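Local coordinates for oligopeptide-binding protein oppA (Lactococcus lactis, PDB 3DRF), which captures oligopeptides in a voluminous cavity as receptor of the OppABCDF ABC transporter, and is essential for uptake of peptides longer than three residues and for growth in milk, at residues P326-A335 against L387-L395; A335-V345 against N428-V438. All blocks are in the same frame, centred on the assembly; numbering follows the deposited sequence.

Interaction 1: residues P326-A335 against L387-L395; sequences PLQDQNVRQA and LLDEDGWKL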
loop_
_atom_site.group_PDB
_atom_site.type_symbol
_atom_site.label_atom_id
_atom_site.label_comp_id
_atom_site.label_asym_id
_atom_site.label_seq_id
_atom_site.Cartn_x
_atom_site.Cartn_y
_atom_site.Cartn_z
ATOM N N PRO A 326 25.088 -11.432 -6.608
ATOM C CA PRO A 326 26.024 -10.539 -5.918
ATOM C C PRO A 326 25.371 -9.748 -4.761
ATOM O O PRO A 326 26.012 -9.350 -3.839
ATOM C CB PRO A 326 26.499 -9.610 -7.049
ATOM C CG PRO A 326 26.454 -10.515 -8.295
ATOM C CD PRO A 326 25.129 -11.214 -8.072
ATOM N N LEU A 327 24.054 -9.544 -4.877
ATOM C CA LEU A 327 23.296 -8.850 -3.825
ATOM C C LEU A 327 23.195 -9.590 -2.508
ATOM O O LEU A 327 22.748 -9.039 -1.575
ATOM C CB LEU A 327 21.899 -8.455 -4.327
ATOM C CG LEU A 327 21.969 -7.344 -5.411
ATOM C CD1 LEU A 327 20.589 -7.261 -6.158
ATOM C CD2 LEU A 327 22.390 -6.014 -4.884
ATOM N N GLN A 328 23.644 -10.849 -2.471
ATOM C CA GLN A 328 23.835 -11.571 -1.215
ATOM C C GLN A 328 24.913 -10.895 -0.373
ATOM O O GLN A 328 24.945 -11.122 0.761
ATOM C CB GLN A 328 24.295 -13.018 -1.494
ATOM C CG GLN A 328 23.272 -13.960 -2.122
ATOM C CD GLN A 328 23.916 -15.308 -2.553
ATOM O OE1 GLN A 328 24.532 -15.436 -3.577
ATOM N NE2 GLN A 328 23.717 -16.315 -1.729
ATOM N N ASP A 329 25.813 -10.153 -0.996
ATOM C CA ASP A 329 26.932 -9.465 -0.276
ATOM C C ASP A 329 26.373 -8.157 0.318
ATOM O O ASP A 329 26.029 -7.253 -0.404
ATOM C CB ASP A 329 28.117 -9.146 -1.228
ATOM C CG ASP A 329 28.951 -10.399 -1.660
ATOM O OD1 ASP A 329 29.040 -11.319 -0.879
ATOM O OD2 ASP A 329 29.579 -10.359 -2.698
ATOM N N GLN A 330 26.314 -8.100 1.642
ATOM C CA GLN A 330 25.900 -6.891 2.346
ATOM C C GLN A 330 26.607 -5.606 1.872
ATOM O O GLN A 330 26.011 -4.625 1.716
ATOM C CB GLN A 330 26.077 -7.074 3.857
ATOM C CG GLN A 330 25.487 -5.987 4.697
ATOM C CD GLN A 330 25.428 -6.429 6.155
ATOM O OE1 GLN A 330 26.143 -7.333 6.548
ATOM N NE2 GLN A 330 24.728 -5.763 6.923
ATOM N N ASN A 331 27.905 -5.664 1.640
ATOM C CA ASN A 331 28.646 -4.481 1.135
ATOM C C ASN A 331 28.125 -3.982 -0.201
ATOM O O ASN A 331 28.135 -2.840 -0.446
ATOM C CB ASN A 331 30.151 -4.806 1.022
ATOM C CG ASN A 331 30.867 -4.717 2.367
ATOM O OD1 ASN A 331 30.307 -5.010 3.350
ATOM N ND2 ASN A 331 32.112 -4.297 2.361
ATOM N N VAL A 332 27.760 -4.925 -1.079
ATOM C CA VAL A 332 27.161 -4.557 -2.382
ATOM C C VAL A 332 25.815 -3.801 -2.238
ATOM O O VAL A 332 25.598 -2.829 -2.821
ATOM C CB VAL A 332 27.019 -5.811 -3.275
ATOM C CG1 VAL A 332 26.365 -5.460 -4.631
ATOM C CG2 VAL A 332 28.444 -6.399 -3.555
ATOM N N ARG A 333 24.959 -4.364 -1.409
ATOM C CA ARG A 333 23.630 -3.733 -1.122
ATOM C C ARG A 333 23.790 -2.310 -0.591
ATOM O O ARG A 333 23.161 -1.429 -1.012
ATOM C CB ARG A 333 22.810 -4.579 -0.083
ATOM C CG ARG A 333 22.462 -5.988 -0.678
ATOM C CD ARG A 333 21.392 -6.752 0.156
ATOM N NE ARG A 333 21.741 -6.852 1.597
ATOM C CZ ARG A 333 22.399 -7.871 2.143
ATOM N NH1 ARG A 333 22.855 -8.863 1.401
ATOM N NH2 ARG A 333 22.651 -7.901 3.446
ATOM N N GLN A 334 24.705 -2.154 0.361
ATOM C CA GLN A 334 24.959 -0.849 0.961
ATOM C C GLN A 334 25.567 0.131 -0.061
ATOM O O GLN A 334 25.139 1.247 -0.170
ATOM C CB GLN A 334 25.918 -1.000 2.164
ATOM C CG GLN A 334 25.265 -1.730 3.409
ATOM C CD GLN A 334 26.251 -1.913 4.526
ATOM O OE1 GLN A 334 27.399 -1.674 4.350
ATOM N NE2 GLN A 334 25.769 -2.279 5.686
ATOM N N ALA A 335 26.527 -0.372 -0.844
ATOM C CA ALA A 335 27.244 0.475 -1.828
ATOM C C ALA A 335 26.257 1.049 -2.875
ATOM O O ALA A 335 26.296 2.181 -3.211
ATOM C CB ALA A 335 28.430 -0.318 -2.519
ATOM N N LEU A 387 33.563 0.245 0.153
ATOM C CA LEU A 387 32.841 -0.967 0.537
ATOM C C LEU A 387 33.074 -2.083 -0.467
ATOM O O LEU A 387 33.262 -3.195 -0.106
ATOM C CB LEU A 387 31.328 -0.684 0.667
ATOM C CG LEU A 387 30.947 0.081 1.940
ATOM C CD1 LEU A 387 29.549 0.634 1.795
ATOM C CD2 LEU A 387 30.924 -0.879 3.185
ATOM N N LEU A 388 33.040 -1.729 -1.746
ATOM C CA LEU A 388 33.203 -2.714 -2.815
ATOM C C LEU A 388 34.661 -3.215 -2.882
ATOM O O LEU A 388 34.875 -4.368 -3.026
ATOM C CB LEU A 388 32.740 -2.112 -4.174
ATOM C CG LEU A 388 31.189 -1.924 -4.215
ATOM C CD1 LEU A 388 30.836 -1.109 -5.473
ATOM C CD2 LEU A 388 30.518 -3.301 -4.188
ATOM N N ASP A 389 35.619 -2.297 -2.754
ATOM C CA ASP A 389 37.053 -2.653 -2.717
ATOM C C ASP A 389 37.300 -3.628 -1.550
ATOM O O ASP A 389 37.891 -4.635 -1.733
ATOM C CB ASP A 389 37.943 -1.412 -2.475
ATOM C CG ASP A 389 38.236 -0.637 -3.709
ATOM O OD1 ASP A 389 37.961 -1.112 -4.805
ATOM O OD2 ASP A 389 38.677 0.460 -3.562
ATOM N N GLU A 390 36.796 -3.277 -0.374
ATOM C CA GLU A 390 36.953 -4.096 0.863
ATOM C C GLU A 390 36.339 -5.484 0.741
ATOM O O GLU A 390 36.790 -6.407 1.337
ATOM C CB GLU A 390 36.384 -3.365 2.093
ATOM C CG GLU A 390 37.184 -2.157 2.537
ATOM C CD GLU A 390 36.540 -1.371 3.633
ATOM O OE1 GLU A 390 35.352 -1.511 3.922
ATOM O OE2 GLU A 390 37.251 -0.572 4.178
ATOM N N ASP A 391 35.292 -5.624 -0.067
ATOM C CA ASP A 391 34.586 -6.887 -0.254
ATOM C C ASP A 391 35.098 -7.719 -1.432
ATOM O O ASP A 391 34.564 -8.673 -1.759
ATOM C CB ASP A 391 33.052 -6.624 -0.390
ATOM C CG ASP A 391 32.212 -7.845 -0.148
ATOM O OD1 ASP A 391 32.424 -8.542 0.793
ATOM O OD2 ASP A 391 31.419 -8.160 -0.993
ATOM N N GLY A 392 36.188 -7.312 -2.042
ATOM C CA GLY A 392 36.782 -8.106 -3.104
ATOM C C GLY A 392 36.205 -7.928 -4.494
ATOM O O GLY A 392 36.411 -8.724 -5.323
ATOM N N TRP A 393 35.397 -6.892 -4.682
ATOM C CA TRP A 393 34.840 -6.591 -5.997
ATOM C C TRP A 393 35.822 -5.588 -6.666
ATOM O O TRP A 393 35.632 -4.429 -6.572
ATOM C CB TRP A 393 33.406 -6.030 -5.838
ATOM C CG TRP A 393 32.365 -7.084 -5.542
ATOM C CD1 TRP A 393 31.845 -7.414 -4.326
ATOM C CD2 TRP A 393 31.798 -7.986 -6.487
ATOM N NE1 TRP A 393 30.987 -8.463 -4.462
ATOM C CE2 TRP A 393 30.920 -8.847 -5.766
ATOM C CE3 TRP A 393 31.960 -8.176 -7.858
ATOM C CZ2 TRP A 393 30.200 -9.832 -6.368
ATOM C CZ3 TRP A 393 31.240 -9.170 -8.470
ATOM C CH2 TRP A 393 30.348 -9.995 -7.701
ATOM N N LYS A 394 36.853 -6.133 -7.299
ATOM C CA LYS A 394 37.959 -5.334 -7.834
ATOM C C LYS A 394 37.621 -4.752 -9.181
ATOM O O LYS A 394 37.116 -5.411 -10.014
ATOM C CB LYS A 394 39.170 -6.254 -7.963
ATOM C CG LYS A 394 40.437 -5.539 -8.478
ATOM C CD LYS A 394 41.663 -6.537 -8.428
ATOM C CE LYS A 394 42.813 -6.033 -9.342
ATOM N NZ LYS A 394 43.381 -4.752 -8.888
ATOM N N LEU A 395 37.923 -3.505 -9.339
ATOM C CA LEU A 395 37.707 -2.831 -10.601
ATOM C C LEU A 395 38.585 -3.350 -11.752
ATOM O O LEU A 395 39.775 -3.398 -11.662
ATOM C CB LEU A 395 37.958 -1.331 -10.392
ATOM C CG LEU A 395 37.598 -0.405 -11.533
ATOM C CD1 LEU A 395 36.056 -0.373 -11.797
ATOM C CD2 LEU A 395 37.996 0.991 -11.161
HETATM O O HOH W 1 31.465 -11.058 0.966
HETATM O O HOH W 2 29.528 -8.103 1.954
HETATM O O HOH W 3 33.798 -3.567 4.655
#
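The N-terminal end of helix 330-339, led in by the 3-10 turn of P326-Q328, meets the C-terminal end of helix 381-390, where a Schellman motif turns the chain toward strand 394-396. In that motif G392 takes a positive phi, 84°, easily reached without a side chain, and W393 N bonds back to L388 O. The turn delivers the indole of W393 to D329: NE1 donates to OD2 at 2.9 Å, the oxygen lying near the ring plane and met on its anti side. The indole CG stands beside the backbone N, anti to the carbonyl carbon (chi1 -77°), and the ring thus reaches V332 CG2, 3.6 Å from its CD1, while P326 CB approaches CZ2. Replacing W393 by alanine is likely to deprive D329 OD2 of its indole donor, leaving it to K404, and to open a gap beside P326 and V332.

Asparagine suits position 331, at the start of helix 330-339, since its amide can serve a carbonyl in the last turn of helix 381-390: N331 ND2 donates to L387 O at 2.9 Å, nearly straight at 167°, and to a water that donates to E390 OE1; E390 OE2 pairs with K386. Farther along helix 330-339, A335 CB lies 3.6 Å from L388 CG, a closeness a small side chain allows, and L388 CD2 continues to V332 CG2. L387 spreads its two methyls against Q334, whose NE2 is bonded to K532 O.

Two acidic groups meet at the polar edge, D329 OD2 lying 3.3 Å from D391 OD2 with carboxylate planes almost perpendicular. K404 forms salt bridges to both oxygens, and a water donates to the other oxygen of each. The lysine charge and the indole N-H probably offset the repulsion of this close pair.

Interaction 2: residues A335-V345 against N428-V438; sequences AIGYARNVAEV and NYIQQWKKIGV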
loop_
_atom_site.group_PDB
_atom_site.type_symbol
_atom_site.label_atom_id
_atom_site.label_comp_id
_atom_site.label_asym_id
_atom_site.label_seq_id
_atom_site.Cartn_x
_atom_site.Cartn_y
_atom_site.Cartn_z
ATOM N N ALA A 335 26.527 -0.372 -0.844
ATOM C CA ALA A 335 27.244 0.475 -1.828
ATOM C C ALA A 335 26.257 1.049 -2.875
ATOM O O ALA A 335 26.296 2.181 -3.211
ATOM C CB ALA A 335 28.430 -0.318 -2.519
ATOM N N ILE A 336 25.370 0.180 -3.340
ATOM C CA ILE A 336 24.401 0.566 -4.379
ATOM C C ILE A 336 23.441 1.657 -3.816
ATOM O O ILE A 336 23.065 2.543 -4.477
ATOM C CB ILE A 336 23.721 -0.692 -4.941
ATOM C CG1 ILE A 336 24.739 -1.467 -5.793
ATOM C CG2 ILE A 336 22.434 -0.331 -5.800
ATOM C CD1 ILE A 336 24.252 -2.879 -6.256
ATOM N N GLY A 337 23.119 1.545 -2.524
ATOM C CA GLY A 337 22.358 2.592 -1.817
ATOM C C GLY A 337 23.117 3.929 -1.681
ATOM O O GLY A 337 22.612 4.932 -1.988
ATOM N N TYR A 338 24.389 3.835 -1.283
ATOM C CA TYR A 338 25.200 5.078 -1.119
ATOM C C TYR A 338 25.479 5.807 -2.441
ATOM O O TYR A 338 25.737 6.965 -2.444
ATOM C CB TYR A 338 26.534 4.804 -0.386
ATOM C CG TYR A 338 26.358 4.578 1.106
ATOM C CD1 TYR A 338 25.818 5.568 1.916
ATOM C CD2 TYR A 338 26.746 3.381 1.702
ATOM C CE1 TYR A 338 25.640 5.376 3.306
ATOM C CE2 TYR A 338 26.584 3.179 3.084
ATOM C CZ TYR A 338 26.027 4.188 3.863
ATOM O OH TYR A 338 25.877 3.972 5.205
ATOM N N ALA A 339 25.451 5.078 -3.532
ATOM C CA ALA A 339 25.815 5.675 -4.866
ATOM C C ALA A 339 24.668 6.524 -5.456
ATOM O O ALA A 339 24.879 7.340 -6.277
ATOM C CB ALA A 339 26.154 4.564 -5.832
ATOM N N ARG A 340 23.418 6.278 -5.053
ATOM C CA ARG A 340 22.318 7.100 -5.606
ATOM C C ARG A 340 22.416 8.556 -5.107
ATOM O O ARG A 340 22.920 8.836 -4.070
ATOM C CB ARG A 340 20.898 6.547 -5.230
ATOM C CG ARG A 340 20.558 5.193 -5.921
ATOM C CD ARG A 340 19.035 4.919 -5.858
ATOM N NE ARG A 340 18.567 4.864 -4.468
ATOM C CZ ARG A 340 17.283 4.767 -4.157
ATOM N NH1 ARG A 340 16.940 4.743 -2.912
ATOM N NH2 ARG A 340 16.381 4.701 -5.119
ATOM N N ASN A 341 21.895 9.444 -5.965
ATOM C CA ASN A 341 21.784 10.851 -5.673
ATOM C C ASN A 341 20.322 11.305 -5.531
ATOM O O ASN A 341 19.853 12.127 -6.256
ATOM C CB ASN A 341 22.498 11.676 -6.783
ATOM C CG ASN A 341 21.977 11.384 -8.170
ATOM O OD1 ASN A 341 21.420 10.401 -8.443
ATOM N ND2 ASN A 341 22.201 12.333 -9.062
ATOM N N VAL A 342 19.654 10.755 -4.521
ATOM C CA VAL A 342 18.219 10.974 -4.375
ATOM C C VAL A 342 17.921 12.463 -4.080
ATOM O O VAL A 342 16.988 12.987 -4.580
ATOM C CB VAL A 342 17.643 10.057 -3.254
ATOM C CG1 VAL A 342 16.218 10.357 -3.024
ATOM C CG2 VAL A 342 17.846 8.597 -3.643
ATOM N N ALA A 343 18.738 13.114 -3.261
ATOM C CA ALA A 343 18.544 14.537 -2.954
ATOM C C ALA A 343 18.668 15.395 -4.238
ATOM O O ALA A 343 17.846 16.240 -4.467
ATOM C CB ALA A 343 19.562 14.981 -1.863
ATOM N N GLU A 344 19.680 15.139 -5.060
ATOM C CA GLU A 344 19.801 15.869 -6.320
ATOM C C GLU A 344 18.560 15.678 -7.215
ATOM O O GLU A 344 18.075 16.597 -7.780
ATOM C CB GLU A 344 21.057 15.429 -7.084
ATOM C CG GLU A 344 22.371 15.910 -6.524
ATOM C CD GLU A 344 23.526 15.664 -7.455
ATOM O OE1 GLU A 344 23.451 14.952 -8.432
ATOM O OE2 GLU A 344 24.529 16.292 -7.122
ATOM N N VAL A 345 18.048 14.453 -7.318
ATOM C CA VAL A 345 16.843 14.156 -8.108
ATOM C C VAL A 345 15.651 14.905 -7.529
ATOM O O VAL A 345 14.946 15.541 -8.233
ATOM C CB VAL A 345 16.605 12.608 -8.118
ATOM C CG1 VAL A 345 15.214 12.291 -8.605
ATOM C CG2 VAL A 345 17.711 11.925 -8.967
ATOM N N ASN A 428 19.886 8.335 -14.894
ATOM C CA ASN A 428 20.701 9.034 -13.891
ATOM C C ASN A 428 21.252 8.079 -12.779
ATOM O O ASN A 428 22.414 8.124 -12.488
ATOM C CB ASN A 428 19.932 10.202 -13.267
ATOM C CG ASN A 428 20.476 10.633 -11.925
ATOM O OD1 ASN A 428 21.378 11.423 -11.837
ATOM N ND2 ASN A 428 19.911 10.104 -10.883
ATOM N N TYR A 429 20.405 7.176 -12.262
ATOM C CA TYR A 429 20.882 6.172 -11.292
ATOM C C TYR A 429 21.856 5.166 -11.934
ATOM O O TYR A 429 22.822 4.832 -11.329
ATOM C CB TYR A 429 19.709 5.485 -10.565
ATOM C CG TYR A 429 18.921 6.437 -9.640
ATOM C CD1 TYR A 429 19.557 7.375 -8.802
ATOM C CD2 TYR A 429 17.519 6.403 -9.648
ATOM C CE1 TYR A 429 18.802 8.229 -7.959
ATOM C CE2 TYR A 429 16.779 7.235 -8.818
ATOM C CZ TYR A 429 17.422 8.129 -7.984
ATOM O OH TYR A 429 16.747 8.982 -7.161
ATOM N N ILE A 430 21.549 4.717 -13.147
ATOM C CA ILE A 430 22.471 3.857 -13.884
ATOM C C ILE A 430 23.874 4.525 -14.018
ATOM O O ILE A 430 24.867 3.875 -13.846
ATOM C CB ILE A 430 21.850 3.482 -15.268
ATOM C CG1 ILE A 430 20.698 2.487 -15.043
ATOM C CG2 ILE A 430 22.916 2.809 -16.183
ATOM C CD1 ILE A 430 19.864 2.137 -16.336
ATOM N N GLN A 431 23.878 5.806 -14.329
ATOM C CA GLN A 431 25.092 6.604 -14.394
ATOM C C GLN A 431 25.798 6.661 -13.039
ATOM O O GLN A 431 26.966 6.509 -12.992
ATOM C CB GLN A 431 24.739 8.021 -14.879
ATOM C CG GLN A 431 25.882 9.009 -14.828
ATOM C CD GLN A 431 25.444 10.467 -14.953
ATOM O OE1 GLN A 431 24.274 10.805 -15.028
ATOM N NE2 GLN A 431 26.441 11.337 -15.013
ATOM N N GLN A 432 25.084 6.830 -11.932
ATOM C CA GLN A 432 25.752 6.821 -10.630
ATOM C C GLN A 432 26.367 5.431 -10.327
ATOM O O GLN A 432 27.453 5.339 -9.823
ATOM C CB GLN A 432 24.790 7.234 -9.475
ATOM C CG GLN A 432 24.037 8.559 -9.675
ATOM C CD GLN A 432 24.949 9.722 -10.100
ATOM O OE1 GLN A 432 25.913 10.012 -9.469
ATOM N NE2 GLN A 432 24.587 10.345 -11.174
ATOM N N TRP A 433 25.654 4.376 -10.671
ATOM C CA TRP A 433 26.148 3.037 -10.439
ATOM C C TRP A 433 27.408 2.717 -11.292
ATOM O O TRP A 433 28.285 2.074 -10.835
ATOM C CB TRP A 433 24.964 2.058 -10.655
ATOM C CG TRP A 433 23.959 2.164 -9.486
ATOM C CD1 TRP A 433 24.250 2.447 -8.226
ATOM C CD2 TRP A 433 22.537 2.063 -9.558
ATOM N NE1 TRP A 433 23.123 2.493 -7.454
ATOM C CE2 TRP A 433 22.047 2.256 -8.255
ATOM C CE3 TRP A 433 21.642 1.787 -10.581
ATOM C CZ2 TRP A 433 20.683 2.190 -7.940
ATOM C CZ3 TRP A 433 20.248 1.735 -10.277
ATOM C CH2 TRP A 433 19.790 1.958 -8.967
ATOM N N LYS A 434 27.438 3.246 -12.501
ATOM C CA LYS A 434 28.651 3.131 -13.327
ATOM C C LYS A 434 29.860 3.794 -12.623
ATOM O O LYS A 434 30.938 3.273 -12.692
ATOM C CB LYS A 434 28.379 3.715 -14.706
ATOM C CG LYS A 434 29.608 3.632 -15.657
ATOM C CD LYS A 434 29.213 4.098 -17.051
ATOM C CE LYS A 434 30.368 3.924 -18.094
ATOM N NZ LYS A 434 30.036 4.665 -19.354
ATOM N N LYS A 435 29.645 4.919 -11.955
ATOM C CA LYS A 435 30.723 5.568 -11.176
ATOM C C LYS A 435 31.323 4.656 -10.118
ATOM O O LYS A 435 32.469 4.822 -9.773
ATOM C CB LYS A 435 30.269 6.874 -10.492
ATOM C CG LYS A 435 29.758 7.983 -11.436
ATOM C CD LYS A 435 29.178 9.161 -10.605
ATOM C CE LYS A 435 28.606 10.235 -11.476
ATOM N NZ LYS A 435 28.125 11.310 -10.648
ATOM N N ILE A 436 30.559 3.714 -9.599
ATOM C CA ILE A 436 31.102 2.758 -8.590
ATOM C C ILE A 436 31.396 1.367 -9.154
ATOM O O ILE A 436 31.605 0.469 -8.442
ATOM C CB ILE A 436 30.217 2.632 -7.307
ATOM C CG1 ILE A 436 28.823 2.065 -7.668
ATOM C CG2 ILE A 436 30.105 4.051 -6.551
ATOM C CD1 ILE A 436 28.025 1.531 -6.465
ATOM N N GLY A 437 31.405 1.252 -10.464
ATOM C CA GLY A 437 31.786 0.030 -11.155
ATOM C C GLY A 437 30.747 -1.090 -11.158
ATOM O O GLY A 437 31.056 -2.212 -11.299
ATOM N N VAL A 438 29.498 -0.671 -11.085
ATOM C CA VAL A 438 28.360 -1.595 -11.172
ATOM C C VAL A 438 27.630 -1.341 -12.491
ATOM O O VAL A 438 27.213 -0.249 -12.772
ATOM C CB VAL A 438 27.406 -1.384 -9.979
ATOM C CG1 VAL A 438 26.197 -2.377 -10.089
ATOM C CG2 VAL A 438 28.194 -1.603 -8.668
#
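W433 of helix 422-435, and I436 just after it, pack against I336 and A339 of helix 330-339 in the tight half of this buried contact, where the axes of the local helix segments approach to 9.3 Å at 120°. W433 NE1 donates to I336 O at 3.0 Å, in the plane of the indole, while I336 CG2 packs beside CE2. A339 is small enough to let the other helix in: its CB sits 3.6 Å from I436 CD1 and close to W433 CD1, and its carbonyl O faces Q432 CB. R340 lays its aliphatic part against two aromatics, CD 3.9 Å from the Y429 ring centre, over the face in a CH-pi contact, and CG alongside W433 CZ2; its NH1 reaches T539 OG1.

The other half is more polar and leans on fewer apolar contacts, toward exposed E344 and K435. N341 and N428 face each other as a nearly coplanar amide pair: N428 ND2 gives to N341 OD1 at 2.9 Å, and N341 ND2 returns the bond to N428 OD1 at 3.0 Å, both in the carbonyl plane on a lone pair. N341 places CG between its backbone N and carbonyl carbon (chi1 56°), which swings the amide toward the partner helix, and E344 OE1 takes its second N-H. Q432 stacks across this amide, its OE1 held by K435 NZ.

Asparagine suits both places, since each amide offers a donor and an acceptor side by side. The reciprocal pair satisfies the amide of buried N341 and, with E344, is likely to fix which way it is turned.

In the fold
Followed from the N terminus, the chain first meets these contacts at P326, runs through helix 330-339 and turns at R340 and N341 into helix 342-349. Interaction 1 closes a loop of 51 residues when helix 381-390 returns to the beginning of helix 330-339; interaction 2 closes a longer one of 82 residues when helix 422-435 reaches the C-terminal end of helix 330-339 and the turn after it. Their segments alternate, so the two closures cross rather than nest. Helix 330-339 serves both, with A335 common to them, and L388 of interaction 1 touches I436 and V438 of interaction 2. Together they join these helices beside the mixed sheet containing strands 292-307, 401-404 and 407-414.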